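Local structure of hypothetical protein yfcE (Escherichia coli, 1SU1) at residues 29-34 and 54-59; 40-45 and 81-86; 90-95 and 114-119; 123-128 and 144-149. The protein is of unknown function but belongs to the calcineurin-like phosphoesterase superfamily and binds zinc ions. All blocks are in the same frame, centred on the assembly; numbering follows the deposited sequence.

Interaction 1. Residues 29-34 and 54-59. With ZN (zinc ion), chain F.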
loop_
_atom_site.group_PDB
_atom_site.type_symbol
_atom_site.label_atom_id
_atom_site.label_comp_id
_atom_site.label_asym_id
_atom_site.label_seq_id
_atom_site.Cartn_x
_atom_site.Cartn_y
_atom_site.Cartn_z
ATOM N N MET A 29 27.045 0.623 9.040
ATOM C CA MET A 29 27.258 -0.715 8.511
ATOM C C MET A 29 25.989 -1.109 7.749
ATOM O O MET A 29 24.883 -0.820 8.192
ATOM C CB MET A 29 27.509 -1.718 9.640
ATOM C CG MET A 29 27.773 -3.135 9.126
ATOM S SD MET A 29 28.250 -4.311 10.437
ATOM C CE MET A 29 28.009 -5.851 9.568
ATOM N N PHE A 30 26.163 -1.774 6.612
ATOM C CA PHE A 30 25.053 -2.218 5.776
ATOM C C PHE A 30 25.031 -3.729 5.578
ATOM O O PHE A 30 26.067 -4.347 5.346
ATOM C CB PHE A 30 25.127 -1.581 4.383
ATOM C CG PHE A 30 25.182 -0.081 4.395
ATOM C CD1 PHE A 30 26.382 0.581 4.652
ATOM C CD2 PHE A 30 24.033 0.678 4.144
ATOM C CE1 PHE A 30 26.440 1.980 4.657
ATOM C CE2 PHE A 30 24.080 2.069 4.149
ATOM C CZ PHE A 30 25.283 2.724 4.405
ATOM N N ALA A 31 23.838 -4.307 5.661
ATOM C CA ALA A 31 23.625 -5.731 5.440
ATOM C C ALA A 31 22.373 -5.821 4.557
ATOM O O ALA A 31 21.390 -5.117 4.805
ATOM C CB ALA A 31 23.387 -6.442 6.766
ATOM N N SER A 32 22.399 -6.684 3.545
ATOM C CA SER A 32 21.257 -6.826 2.655
ATOM C C SER A 32 21.010 -8.264 2.206
ATOM O O SER A 32 21.921 -9.087 2.184
ATOM C CB SER A 32 21.443 -5.931 1.417
ATOM O OG SER A 32 20.305 -5.991 0.566
ATOM N N ASP A 33 19.759 -8.547 1.848
ATOM C CA ASP A 33 19.335 -9.855 1.368
ATOM C C ASP A 33 19.830 -11.023 2.243
ATOM O O ASP A 33 20.562 -11.916 1.779
ATOM C CB ASP A 33 19.796 -10.022 -0.084
ATOM C CG ASP A 33 19.143 -8.993 -1.033
ATOM O OD1 ASP A 33 18.059 -9.275 -1.612
ATOM O OD2 ASP A 33 19.701 -7.883 -1.179
ATOM N N ILE A 34 19.415 -10.993 3.507
ATOM C CA ILE A 34 19.741 -12.006 4.499
ATOM C C ILE A 34 18.980 -13.288 4.165
ATOM O O ILE A 34 19.526 -14.394 4.253
ATOM C CB ILE A 34 19.342 -11.507 5.901
ATOM C CG1 ILE A 34 20.082 -10.196 6.201
ATOM C CG2 ILE A 34 19.651 -12.573 6.958
ATOM C CD1 ILE A 34 19.690 -9.539 7.516
ATOM N N GLN A 54 27.315 3.724 14.187
ATOM C CA GLN A 54 26.169 4.309 14.883
ATOM C C GLN A 54 24.907 3.462 14.655
ATOM O O GLN A 54 24.142 3.209 15.590
ATOM C CB GLN A 54 25.939 5.751 14.397
ATOM C CG GLN A 54 25.139 6.625 15.366
ATOM C CD GLN A 54 24.963 8.062 14.868
ATOM O OE1 GLN A 54 24.467 8.929 15.597
ATOM N NE2 GLN A 54 25.367 8.317 13.620
ATOM N N TRP A 55 24.704 3.007 13.418
ATOM C CA TRP A 55 23.524 2.197 13.085
ATOM C C TRP A 55 23.822 1.000 12.190
ATOM O O TRP A 55 24.796 0.999 11.447
ATOM C CB TRP A 55 22.466 3.040 12.344
ATOM C CG TRP A 55 22.014 4.274 13.043
ATOM C CD1 TRP A 55 22.540 5.527 12.925
ATOM C CD2 TRP A 55 20.957 4.370 13.994
ATOM N NE1 TRP A 55 21.869 6.406 13.747
ATOM C CE2 TRP A 55 20.887 5.719 14.414
ATOM C CE3 TRP A 55 20.046 3.449 14.523
ATOM C CZ2 TRP A 55 19.957 6.167 15.358
ATOM C CZ3 TRP A 55 19.113 3.894 15.463
ATOM C CH2 TRP A 55 19.077 5.246 15.865
ATOM N N LEU A 56 22.965 -0.015 12.264
ATOM C CA LEU A 56 23.082 -1.172 11.382
ATOM C C LEU A 56 21.951 -0.967 10.368
ATOM O O LEU A 56 20.769 -1.006 10.731
ATOM C CB LEU A 56 22.848 -2.491 12.124
ATOM C CG LEU A 56 22.722 -3.701 11.176
ATOM C CD1 LEU A 56 23.994 -3.861 10.345
ATOM C CD2 LEU A 56 22.457 -4.963 11.972
ATOM N N VAL A 57 22.313 -0.742 9.112
ATOM C CA VAL A 57 21.328 -0.512 8.070
ATOM C C VAL A 57 21.005 -1.754 7.241
ATOM O O VAL A 57 21.816 -2.202 6.416
ATOM C CB VAL A 57 21.799 0.625 7.134
ATOM C CG1 VAL A 57 20.743 0.912 6.077
ATOM C CG2 VAL A 57 22.101 1.874 7.953
ATOM N N ILE A 58 19.804 -2.287 7.453
ATOM C CA ILE A 58 19.328 -3.472 6.745
ATOM C C ILE A 58 18.498 -3.073 5.518
ATOM O O ILE A 58 17.433 -2.461 5.649
ATOM C CB ILE A 58 18.509 -4.352 7.718
ATOM C CG1 ILE A 58 19.433 -4.817 8.858
ATOM C CG2 ILE A 58 17.891 -5.539 6.987
ATOM C CD1 ILE A 58 18.798 -5.768 9.854
ATOM N N LEU A 59 18.988 -3.434 4.331
ATOM C CA LEU A 59 18.333 -3.080 3.076
ATOM C C LEU A 59 17.227 -4.004 2.545
ATOM O O LEU A 59 16.913 -3.970 1.348
ATOM C CB LEU A 59 19.390 -2.878 1.986
ATOM C CG LEU A 59 20.451 -1.802 2.263
ATOM C CD1 LEU A 59 21.540 -1.878 1.202
ATOM C CD2 LEU A 59 19.814 -0.401 2.283
HETATM ZN ZN ZN F . 17.238 -10.848 -2.235
#
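The Phe30 ring lies alongside Val57, with both side chains pointing the same way. Val57 CB comes in obliquely, 3.7 Å from Phe30 CD2. Phe30 CG stands beside its own backbone N; with chi1 -55° the ring lies beside the valine, its CD2 nearest. The second flat group is the Asp33 carboxylate. Its OD1 binds a zinc ion at 1.9 Å. Its OD2 accepts the hydroxyl of Ser32, with Ser32 OG at 2.6 Å and 41° out of the carboxylate plane. OD2 also takes the N-H of His151, so its two partners hold the carboxylate while OD1 meets the metal. Ser32 in turn packs on Leu59, with OG 3.5 Å from Leu59 CB.

The two strands pair in parallel. Val57 N gives a nearly straight bond of 2.7 Å to Met29 O. Ala31 N reaches Val57 O at 3.0 Å, and Leu59 N reaches Ala31 O at 3.0 Å. The bond from Met29 N to Trp55 O is weak. On the face opposite Phe30 and Val57, Met29 and Leu56 run side by side, with Met29 CG 4.0 Å from Leu56 CD1.

His35 and His153 also bind the zinc held by Asp33. The strands are the first and last elements of a beta-alpha-beta unit, and their axes lie 27° apart. Helix 38-51 covers the Met29 and Leu56 face through Val44 and Phe48. Strand 181-186 flanks 27-31 on one side, and strand 91-93 flanks 55-58 on the other.

Interaction 2. Residues 40-45 and 81-86. Unlike the reference sequence in segment 81-86: Val81 (reference Ala).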
loop_
_atom_site.group_PDB
_atom_site.type_symbol
_atom_site.label_atom_id
_atom_site.label_comp_id
_atom_site.label_asym_id
_atom_site.label_seq_id
_atom_site.Cartn_x
_atom_site.Cartn_y
_atom_site.Cartn_z
ATOM N N ALA A 40 24.930 -16.168 8.364
ATOM C CA ALA A 40 25.231 -14.825 7.883
ATOM C C ALA A 40 24.823 -13.802 8.941
ATOM O O ALA A 40 25.542 -12.844 9.194
ATOM C CB ALA A 40 24.501 -14.566 6.570
ATOM N N THR A 41 23.680 -14.034 9.584
ATOM C CA THR A 41 23.171 -13.126 10.618
ATOM C C THR A 41 24.069 -13.036 11.851
ATOM O O THR A 41 24.345 -11.946 12.364
ATOM C CB THR A 41 21.758 -13.555 11.091
ATOM O OG1 THR A 41 20.872 -13.565 9.971
ATOM C CG2 THR A 41 21.226 -12.610 12.150
ATOM N N GLU A 42 24.517 -14.180 12.354
ATOM C CA GLU A 42 25.379 -14.149 13.532
ATOM C C GLU A 42 26.701 -13.448 13.238
ATOM O O GLU A 42 27.204 -12.701 14.068
ATOM C CB GLU A 42 25.566 -15.570 14.078
ATOM C CG GLU A 42 24.332 -15.972 14.889
ATOM C CD GLU A 42 24.272 -17.436 15.264
ATOM O OE1 GLU A 42 24.873 -18.266 14.551
ATOM O OE2 GLU A 42 23.593 -17.759 16.265
ATOM N N ARG A 43 27.225 -13.642 12.038
ATOM C CA ARG A 43 28.472 -13.005 11.633
ATOM C C ARG A 43 28.280 -11.489 11.484
ATOM O O ARG A 43 29.106 -10.696 11.967
ATOM C CB ARG A 43 28.953 -13.624 10.317
ATOM C CG ARG A 43 30.193 -12.975 9.694
ATOM C CD ARG A 43 31.448 -13.088 10.561
ATOM N NE ARG A 43 32.625 -12.737 9.767
ATOM C CZ ARG A 43 33.822 -12.421 10.265
ATOM N NH1 ARG A 43 34.022 -12.402 11.578
ATOM N NH2 ARG A 43 34.824 -12.123 9.440
ATOM N N VAL A 44 27.191 -11.089 10.818
ATOM C CA VAL A 44 26.888 -9.670 10.640
ATOM C C VAL A 44 26.854 -9.008 12.003
ATOM O O VAL A 44 27.412 -7.927 12.203
ATOM C CB VAL A 44 25.493 -9.456 9.983
ATOM C CG1 VAL A 44 25.046 -8.005 10.168
ATOM C CG2 VAL A 44 25.542 -9.806 8.513
ATOM N N LEU A 45 26.176 -9.663 12.938
ATOM C CA LEU A 45 26.044 -9.133 14.287
ATOM C C LEU A 45 27.353 -9.076 15.084
ATOM O O LEU A 45 27.512 -8.206 15.947
ATOM C CB LEU A 45 24.985 -9.928 15.058
ATOM C CG LEU A 45 23.530 -9.420 14.981
ATOM C CD1 LEU A 45 23.143 -9.088 13.555
ATOM C CD2 LEU A 45 22.596 -10.484 15.549
ATOM N N VAL A 81 15.305 -14.165 13.858
ATOM C CA VAL A 81 14.461 -13.171 14.520
ATOM C C VAL A 81 14.955 -12.841 15.929
ATOM O O VAL A 81 15.125 -11.668 16.279
ATOM C CB VAL A 81 12.987 -13.660 14.608
ATOM C CG1 VAL A 81 12.171 -12.720 15.472
ATOM C CG2 VAL A 81 12.395 -13.753 13.221
ATOM N N GLU A 82 15.155 -13.875 16.741
ATOM C CA GLU A 82 15.642 -13.706 18.111
ATOM C C GLU A 82 16.947 -12.916 18.119
ATOM O O GLU A 82 17.140 -12.016 18.939
ATOM C CB GLU A 82 15.905 -15.068 18.772
ATOM C CG GLU A 82 14.707 -15.741 19.405
ATOM C CD GLU A 82 15.025 -17.165 19.876
ATOM O OE1 GLU A 82 16.074 -17.354 20.540
ATOM O OE2 GLU A 82 14.227 -18.091 19.586
ATOM N N ARG A 83 17.844 -13.266 17.201
ATOM C CA ARG A 83 19.145 -12.610 17.118
ATOM C C ARG A 83 19.083 -11.148 16.666
ATOM O O ARG A 83 19.757 -10.287 17.241
ATOM C CB ARG A 83 20.068 -13.414 16.201
ATOM C CG ARG A 83 20.528 -14.761 16.798
ATOM C CD ARG A 83 21.444 -14.557 18.009
ATOM N NE ARG A 83 22.290 -15.719 18.277
ATOM C CZ ARG A 83 21.932 -16.768 19.014
ATOM N NH1 ARG A 83 20.733 -16.814 19.576
ATOM N NH2 ARG A 83 22.775 -17.778 19.187
ATOM N N LEU A 84 18.280 -10.846 15.645
ATOM C CA LEU A 84 18.187 -9.455 15.206
ATOM C C LEU A 84 17.533 -8.574 16.273
ATOM O O LEU A 84 17.897 -7.411 16.429
ATOM C CB LEU A 84 17.422 -9.351 13.880
ATOM C CG LEU A 84 18.147 -9.924 12.657
ATOM C CD1 LEU A 84 17.251 -9.863 11.439
ATOM C CD2 LEU A 84 19.440 -9.144 12.416
ATOM N N ASN A 85 16.599 -9.131 17.038
ATOM C CA ASN A 85 15.937 -8.343 18.074
ATOM C C ASN A 85 16.823 -7.918 19.239
ATOM O O ASN A 85 16.491 -6.969 19.963
ATOM C CB ASN A 85 14.697 -9.077 18.600
ATOM C CG ASN A 85 13.515 -8.977 17.628
ATOM O OD1 ASN A 85 13.445 -8.043 16.824
ATOM N ND2 ASN A 85 12.593 -9.929 17.702
ATOM N N GLU A 86 17.948 -8.606 19.431
ATOM C CA GLU A 86 18.853 -8.241 20.522
ATOM C C GLU A 86 19.431 -6.848 20.277
ATOM O O GLU A 86 19.830 -6.158 21.217
ATOM C CB GLU A 86 19.982 -9.277 20.662
ATOM C CG GLU A 86 19.533 -10.588 21.321
ATOM C CD GLU A 86 20.547 -11.730 21.178
ATOM O OE1 GLU A 86 20.231 -12.856 21.621
ATOM O OE2 GLU A 86 21.650 -11.511 20.626
#
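Two helices of consecutive beta-alpha-beta crossovers meet here, through Thr41, Glu42 and Leu45 on one and Arg83 and Leu84 on the other. The axes of the short segments run nearly parallel, 12° apart, and come within 10.1 Å of each other. Leu84 CD2 meets two partners on the same side, Thr41 CG2 and Leu45 CD1, each at 3.9 Å. Thr41 and Leu45 each cross the Leu84 side chain at about a right angle. The other branch of Leu45 turns to Arg83, where CD2 lies 3.3 Å from Arg83 O and 3.9 Å from Arg83 CB.

Helix 38-51 links strands 27-31 and 55-58, and helix 77-85 comes between strands 55-58 and 91-93. The contact therefore holds two helices of one layer side by side, against the parallel part of the sheet. The Thr41 methyl takes part in the packing, while its OG1 is hydrogen-bonded to Ser37 O, just ahead of helix 38-51.

Farther from the sheet the contact turns polar. Glu42 OE2 makes a salt bridge to Arg83 NH2 at 3.0 Å, and the same oxygen lies 3.1 Å from Arg83 NE. The carboxylate and guanidinium planes are 36° apart, and OE2 approaches obliquely. A bend in the arginine chain (chi2 -67°) swings the guanidinium toward the extended Glu42. Arg83 NH1 lies near like-charged Lys79 NZ; Glu42 and Glu82, which bridges to Lys79, probably offset the repulsion.

Interaction 3. Residues 90-95 and 114-119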
loop_
_atom_site.group_PDB
_atom_site.type_symbol
_atom_site.label_atom_id
_atom_site.label_comp_id
_atom_site.label_asym_id
_atom_site.label_seq_id
_atom_site.Cartn_x
_atom_site.Cartn_y
_atom_site.Cartn_z
ATOM N N LYS A 90 19.056 -0.354 17.430
ATOM C CA LYS A 90 20.085 0.253 16.591
ATOM C C LYS A 90 19.945 -0.070 15.112
ATOM O O LYS A 90 20.862 0.177 14.325
ATOM C CB LYS A 90 21.477 -0.147 17.085
ATOM C CG LYS A 90 21.845 0.508 18.411
ATOM C CD LYS A 90 23.246 0.164 18.845
ATOM C CE LYS A 90 23.654 0.994 20.049
ATOM N NZ LYS A 90 24.999 0.607 20.565
ATOM N N VAL A 91 18.796 -0.617 14.732
ATOM C CA VAL A 91 18.559 -0.959 13.337
ATOM C C VAL A 91 17.714 0.081 12.594
ATOM O O VAL A 91 16.757 0.631 13.144
ATOM C CB VAL A 91 17.840 -2.321 13.205
ATOM C CG1 VAL A 91 17.550 -2.619 11.733
ATOM C CG2 VAL A 91 18.701 -3.431 13.801
ATOM N N ILE A 92 18.103 0.333 11.347
ATOM C CA ILE A 92 17.422 1.235 10.425
ATOM C C ILE A 92 17.222 0.340 9.194
ATOM O O ILE A 92 18.197 -0.040 8.547
ATOM C CB ILE A 92 18.311 2.435 9.997
ATOM C CG1 ILE A 92 18.691 3.295 11.206
ATOM C CG2 ILE A 92 17.577 3.271 8.949
ATOM C CD1 ILE A 92 17.521 3.937 11.915
ATOM N N ALA A 93 15.980 -0.007 8.870
ATOM C CA ALA A 93 15.724 -0.883 7.726
ATOM C C ALA A 93 14.725 -0.342 6.694
ATOM O O ALA A 93 14.001 0.613 6.956
ATOM C CB ALA A 93 15.238 -2.243 8.242
ATOM N N VAL A 94 14.711 -0.959 5.514
ATOM C CA VAL A 94 13.780 -0.608 4.444
ATOM C C VAL A 94 13.215 -1.912 3.882
ATOM O O VAL A 94 13.911 -2.935 3.832
ATOM C CB VAL A 94 14.439 0.213 3.299
ATOM C CG1 VAL A 94 14.760 1.617 3.788
ATOM C CG2 VAL A 94 15.703 -0.485 2.794
ATOM N N ARG A 95 11.953 -1.858 3.458
ATOM C CA ARG A 95 11.219 -3.010 2.942
ATOM C C ARG A 95 11.720 -3.644 1.649
ATOM O O ARG A 95 11.943 -2.950 0.652
ATOM C CB ARG A 95 9.734 -2.627 2.770
ATOM C CG ARG A 95 8.794 -3.814 2.633
ATOM C CD ARG A 95 7.343 -3.375 2.433
ATOM N NE ARG A 95 7.069 -2.898 1.076
ATOM C CZ ARG A 95 6.794 -1.631 0.764
ATOM N NH1 ARG A 95 6.759 -0.703 1.709
ATOM N NH2 ARG A 95 6.538 -1.297 -0.496
ATOM N N PRO A 114 9.473 2.113 2.598
ATOM C CA PRO A 114 10.045 1.783 1.286
ATOM C C PRO A 114 11.395 2.449 0.995
ATOM O O PRO A 114 12.132 2.016 0.107
ATOM C CB PRO A 114 8.939 2.222 0.316
ATOM C CG PRO A 114 8.394 3.440 0.982
ATOM C CD PRO A 114 8.316 3.019 2.452
ATOM N N TRP A 115 11.692 3.519 1.728
ATOM C CA TRP A 115 12.947 4.250 1.600
ATOM C C TRP A 115 13.143 5.144 2.815
ATOM O O TRP A 115 12.194 5.408 3.553
ATOM C CB TRP A 115 12.982 5.090 0.310
ATOM C CG TRP A 115 11.705 5.834 0.004
ATOM C CD1 TRP A 115 11.215 6.950 0.642
ATOM C CD2 TRP A 115 10.710 5.454 -0.956
ATOM N NE1 TRP A 115 9.979 7.280 0.139
ATOM C CE2 TRP A 115 9.644 6.385 -0.845
ATOM C CE3 TRP A 115 10.621 4.426 -1.908
ATOM C CZ2 TRP A 115 8.488 6.300 -1.635
ATOM C CZ3 TRP A 115 9.472 4.342 -2.699
ATOM C CH2 TRP A 115 8.422 5.283 -2.558
ATOM N N GLN A 116 14.385 5.563 3.044
ATOM C CA GLN A 116 14.733 6.446 4.154
ATOM C C GLN A 116 15.987 7.204 3.725
ATOM O O GLN A 116 16.555 6.910 2.668
ATOM C CB GLN A 116 14.946 5.658 5.457
ATOM C CG GLN A 116 13.698 4.884 5.891
ATOM C CD GLN A 116 13.678 4.491 7.360
ATOM O OE1 GLN A 116 13.639 5.344 8.244
ATOM N NE2 GLN A 116 13.691 3.187 7.625
ATOM N N GLN A 117 16.416 8.182 4.516
ATOM C CA GLN A 117 17.563 8.999 4.118
ATOM C C GLN A 117 18.655 9.227 5.153
ATOM O O GLN A 117 18.415 9.198 6.362
ATOM C CB GLN A 117 17.084 10.399 3.710
ATOM C CG GLN A 117 15.799 10.446 2.928
ATOM C CD GLN A 117 16.003 10.118 1.484
ATOM O OE1 GLN A 117 16.888 10.672 0.833
ATOM N NE2 GLN A 117 15.176 9.222 0.959
ATOM N N VAL A 118 19.846 9.526 4.641
ATOM C CA VAL A 118 20.989 9.857 5.471
ATOM C C VAL A 118 21.527 11.147 4.879
ATOM O O VAL A 118 21.770 11.221 3.677
ATOM C CB VAL A 118 22.109 8.792 5.397
ATOM C CG1 VAL A 118 23.282 9.237 6.266
ATOM C CG2 VAL A 118 21.584 7.436 5.858
ATOM N N LEU A 119 21.714 12.161 5.712
ATOM C CA LEU A 119 22.236 13.434 5.224
ATOM C C LEU A 119 23.655 13.717 5.723
ATOM O O LEU A 119 23.908 13.749 6.927
ATOM C CB LEU A 119 21.323 14.593 5.652
ATOM C CG LEU A 119 19.860 14.613 5.185
ATOM C CD1 LEU A 119 19.242 15.953 5.585
ATOM C CD2 LEU A 119 19.771 14.420 3.684
HETATM O O HOH W 1 13.819 1.463 10.359
HETATM O O HOH W 2 12.522 -0.746 -0.524
#
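Gln116 extends its side chain toward the 90-95 segment and spans most of the gap. Its CG stands beside its own backbone N (chi1 -60°), and the chain runs on straight from there. NE2 reaches Ala93 O at 2.7 Å, but the bond is weak because its angle is only 129°. A water adds a second link. It accepts from Gln116 NE2 at 3.2 Å and from Ala93 N at 3.0 Å. The amide oxygen OE1 goes elsewhere, to Gln117 NE2 of the second subunit.

Val94 points one methyl across the contact. Its CG1 lies 3.9 Å from Trp115 CA and 4.0 Å from Gln116 CG. The Arg95 chain bends at chi3 (76°), and this lays the guanidinium obliquely near Pro114, with NH1 3.9 Å from Pro114 CB. Thr112 O holds NH1, and Glu101 of the third subunit pairs with NE. A second water joins Arg95 O to Pro114 O. Pro114 CG in turn sits 3.5 Å above the centre of the Trp115 ring.

Strand 115-119, outermost in its sheet within this chain, continues that sheet into the second subunit. With strand 91-93, the contact links edges of the two sheets of the calcineurin-like beta sandwich.

Interaction 4. Residues 123-128 and 144-149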
loop_
_atom_site.group_PDB
_atom_site.type_symbol
_atom_site.label_atom_id
_atom_site.label_comp_id
_atom_site.label_asym_id
_atom_site.label_seq_id
_atom_site.Cartn_x
_atom_site.Cartn_y
_atom_site.Cartn_z
ATOM N N GLN A 123 25.923 16.035 0.837
ATOM C CA GLN A 123 25.444 14.891 0.075
ATOM C C GLN A 123 24.310 14.152 0.738
ATOM O O GLN A 123 24.144 14.195 1.954
ATOM C CB GLN A 123 26.573 13.899 -0.166
ATOM C CG GLN A 123 27.631 14.363 -1.111
ATOM C CD GLN A 123 28.829 13.454 -1.053
ATOM O OE1 GLN A 123 29.610 13.504 -0.107
ATOM N NE2 GLN A 123 28.970 12.597 -2.050
ATOM N N ARG A 124 23.577 13.416 -0.084
ATOM C CA ARG A 124 22.427 12.665 0.362
ATOM C C ARG A 124 22.497 11.178 -0.019
ATOM O O ARG A 124 22.810 10.841 -1.161
ATOM C CB ARG A 124 21.209 13.335 -0.257
ATOM C CG ARG A 124 19.903 12.634 -0.115
ATOM C CD ARG A 124 18.834 13.594 -0.589
ATOM N NE ARG A 124 17.540 12.953 -0.671
ATOM C CZ ARG A 124 16.811 12.913 -1.772
ATOM N NH1 ARG A 124 17.253 13.483 -2.881
ATOM N NH2 ARG A 124 15.652 12.287 -1.764
ATOM N N LEU A 125 22.216 10.297 0.941
ATOM C CA LEU A 125 22.203 8.855 0.676
ATOM C C LEU A 125 20.749 8.388 0.642
ATOM O O LEU A 125 20.035 8.526 1.629
ATOM C CB LEU A 125 22.937 8.066 1.775
ATOM C CG LEU A 125 24.414 8.320 2.109
ATOM C CD1 LEU A 125 24.908 7.189 3.016
ATOM C CD2 LEU A 125 25.240 8.362 0.857
ATOM N N PHE A 126 20.327 7.824 -0.485
ATOM C CA PHE A 126 18.968 7.329 -0.642
ATOM C C PHE A 126 18.935 5.809 -0.448
ATOM O O PHE A 126 19.344 5.066 -1.333
ATOM C CB PHE A 126 18.444 7.692 -2.046
ATOM C CG PHE A 126 16.962 7.439 -2.237
ATOM C CD1 PHE A 126 16.029 8.453 -2.013
ATOM C CD2 PHE A 126 16.503 6.190 -2.638
ATOM C CE1 PHE A 126 14.667 8.226 -2.186
ATOM C CE2 PHE A 126 15.135 5.949 -2.816
ATOM C CZ PHE A 126 14.217 6.970 -2.589
ATOM N N LEU A 127 18.406 5.361 0.690
ATOM C CA LEU A 127 18.317 3.933 1.026
ATOM C C LEU A 127 17.004 3.260 0.596
ATOM O O LEU A 127 15.924 3.640 1.059
ATOM C CB LEU A 127 18.485 3.737 2.550
ATOM C CG LEU A 127 19.501 4.610 3.301
ATOM C CD1 LEU A 127 19.367 4.355 4.794
ATOM C CD2 LEU A 127 20.927 4.303 2.828
ATOM N N THR A 128 17.104 2.229 -0.244
ATOM C CA THR A 128 15.926 1.497 -0.715
ATOM C C THR A 128 16.345 0.052 -1.051
ATOM O O THR A 128 17.525 -0.202 -1.270
ATOM C CB THR A 128 15.317 2.191 -1.976
ATOM O OG1 THR A 128 13.996 1.691 -2.214
ATOM C CG2 THR A 128 16.178 1.925 -3.203
ATOM N N ASN A 144 26.239 14.106 -7.110
ATOM C CA ASN A 144 27.059 13.634 -5.991
ATOM C C ASN A 144 26.275 12.968 -4.865
ATOM O O ASN A 144 26.793 12.819 -3.756
ATOM C CB ASN A 144 27.915 14.770 -5.418
ATOM C CG ASN A 144 29.083 15.136 -6.323
ATOM O OD1 ASN A 144 29.148 14.718 -7.486
ATOM N ND2 ASN A 144 30.013 15.921 -5.793
ATOM N N ASP A 145 25.027 12.585 -5.142
ATOM C CA ASP A 145 24.222 11.877 -4.149
ATOM C C ASP A 145 24.470 10.382 -4.369
ATOM O O ASP A 145 25.050 9.982 -5.381
ATOM C CB ASP A 145 22.718 12.170 -4.301
ATOM C CG ASP A 145 22.294 13.466 -3.631
ATOM O OD1 ASP A 145 22.991 13.933 -2.705
ATOM O OD2 ASP A 145 21.241 14.006 -4.020
ATOM N N VAL A 146 24.011 9.557 -3.436
ATOM C CA VAL A 146 24.220 8.122 -3.558
ATOM C C VAL A 146 22.960 7.271 -3.531
ATOM O O VAL A 146 22.160 7.374 -2.608
ATOM C CB VAL A 146 25.147 7.599 -2.416
ATOM C CG1 VAL A 146 25.481 6.129 -2.648
ATOM C CG2 VAL A 146 26.424 8.446 -2.333
ATOM N N LEU A 147 22.789 6.417 -4.535
ATOM C CA LEU A 147 21.657 5.501 -4.533
ATOM C C LEU A 147 22.159 4.222 -3.835
ATOM O O LEU A 147 23.037 3.529 -4.357
ATOM C CB LEU A 147 21.215 5.157 -5.957
ATOM C CG LEU A 147 20.237 3.968 -6.034
ATOM C CD1 LEU A 147 18.916 4.330 -5.376
ATOM C CD2 LEU A 147 20.009 3.571 -7.486
ATOM N N VAL A 148 21.621 3.925 -2.653
ATOM C CA VAL A 148 22.018 2.738 -1.890
ATOM C C VAL A 148 20.929 1.664 -1.964
ATOM O O VAL A 148 19.821 1.865 -1.458
ATOM C CB VAL A 148 22.262 3.089 -0.396
ATOM C CG1 VAL A 148 22.638 1.835 0.377
ATOM C CG2 VAL A 148 23.356 4.142 -0.269
ATOM N N TYR A 149 21.252 0.518 -2.565
ATOM C CA TYR A 149 20.280 -0.571 -2.722
ATOM C C TYR A 149 20.855 -2.004 -2.667
ATOM O O TYR A 149 22.077 -2.208 -2.741
ATOM C CB TYR A 149 19.587 -0.425 -4.064
ATOM C CG TYR A 149 20.525 -0.638 -5.230
ATOM C CD1 TYR A 149 21.537 0.282 -5.515
ATOM C CD2 TYR A 149 20.425 -1.778 -6.032
ATOM C CE1 TYR A 149 22.435 0.069 -6.572
ATOM C CE2 TYR A 149 21.315 -1.996 -7.089
ATOM C CZ TYR A 149 22.312 -1.069 -7.351
ATOM O OH TYR A 149 23.169 -1.284 -8.409
HETATM O O HOH W 3 19.586 15.839 -2.561
#
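Asp145 OD1 accepts the backbone N-H of Arg124 at 2.7 Å. The bond is bent to 135°, and the donor lies 39° above the carboxylate plane. Asp145 CG stands beside its own backbone N (chi1 -83°), consistent with this reach. The other oxygen, OD2, takes the N-H of Asn142 and a water at 2.9 Å. Arg124 NH1 is 4.2 Å from OD2, too far for a salt bridge; the water joins the two, weakly on the arginine side. Arg124 NE binds Gln117 OE1 instead. Gln123 NE2 bonds to Asn144 O at 2.8 Å, in the plane of both the amide and the carbonyl.

Four backbone bonds run along the parallel pair, the shortest from Phe126 N to Val146 O at 2.8 Å. Leu125 and Val146 lie side by side and tightly packed, CD2 of Leu125 3.4 Å from CB of Val146. Leu127 CD2 lies an ordinary 3.7 Å from Val148 CB. On the opposite face Phe126 CD2 meets Leu147 CD1 at 4.1 Å.

Phe30 covers Leu127 and Val148 from the other sheet of the sandwich. Zinc ligands His129 and His151 follow just after these strands; calcineurin-like folds typically carry metal ligands in loops at strand ends.

Interactions 1 and 4 are both buried parallel strand pairs, one in each sheet of the sandwich. They touch through apolar side chains, such as Val57 on Leu127. Interaction 3 is also buried, but it joins outer strands of the two sheets through one weak bond and waters rather than a backbone ladder. Its segments hydrogen-bond to those of interaction 1 on one side and interaction 4 on the other. Interaction 2 is only partly buried. It packs on interaction 1 through Val44 and Thr41, and adds a salt bridge at its polar side. It lies about 25 Å, centre to centre, from interaction 4. Only interaction 1 contains a zinc ligand.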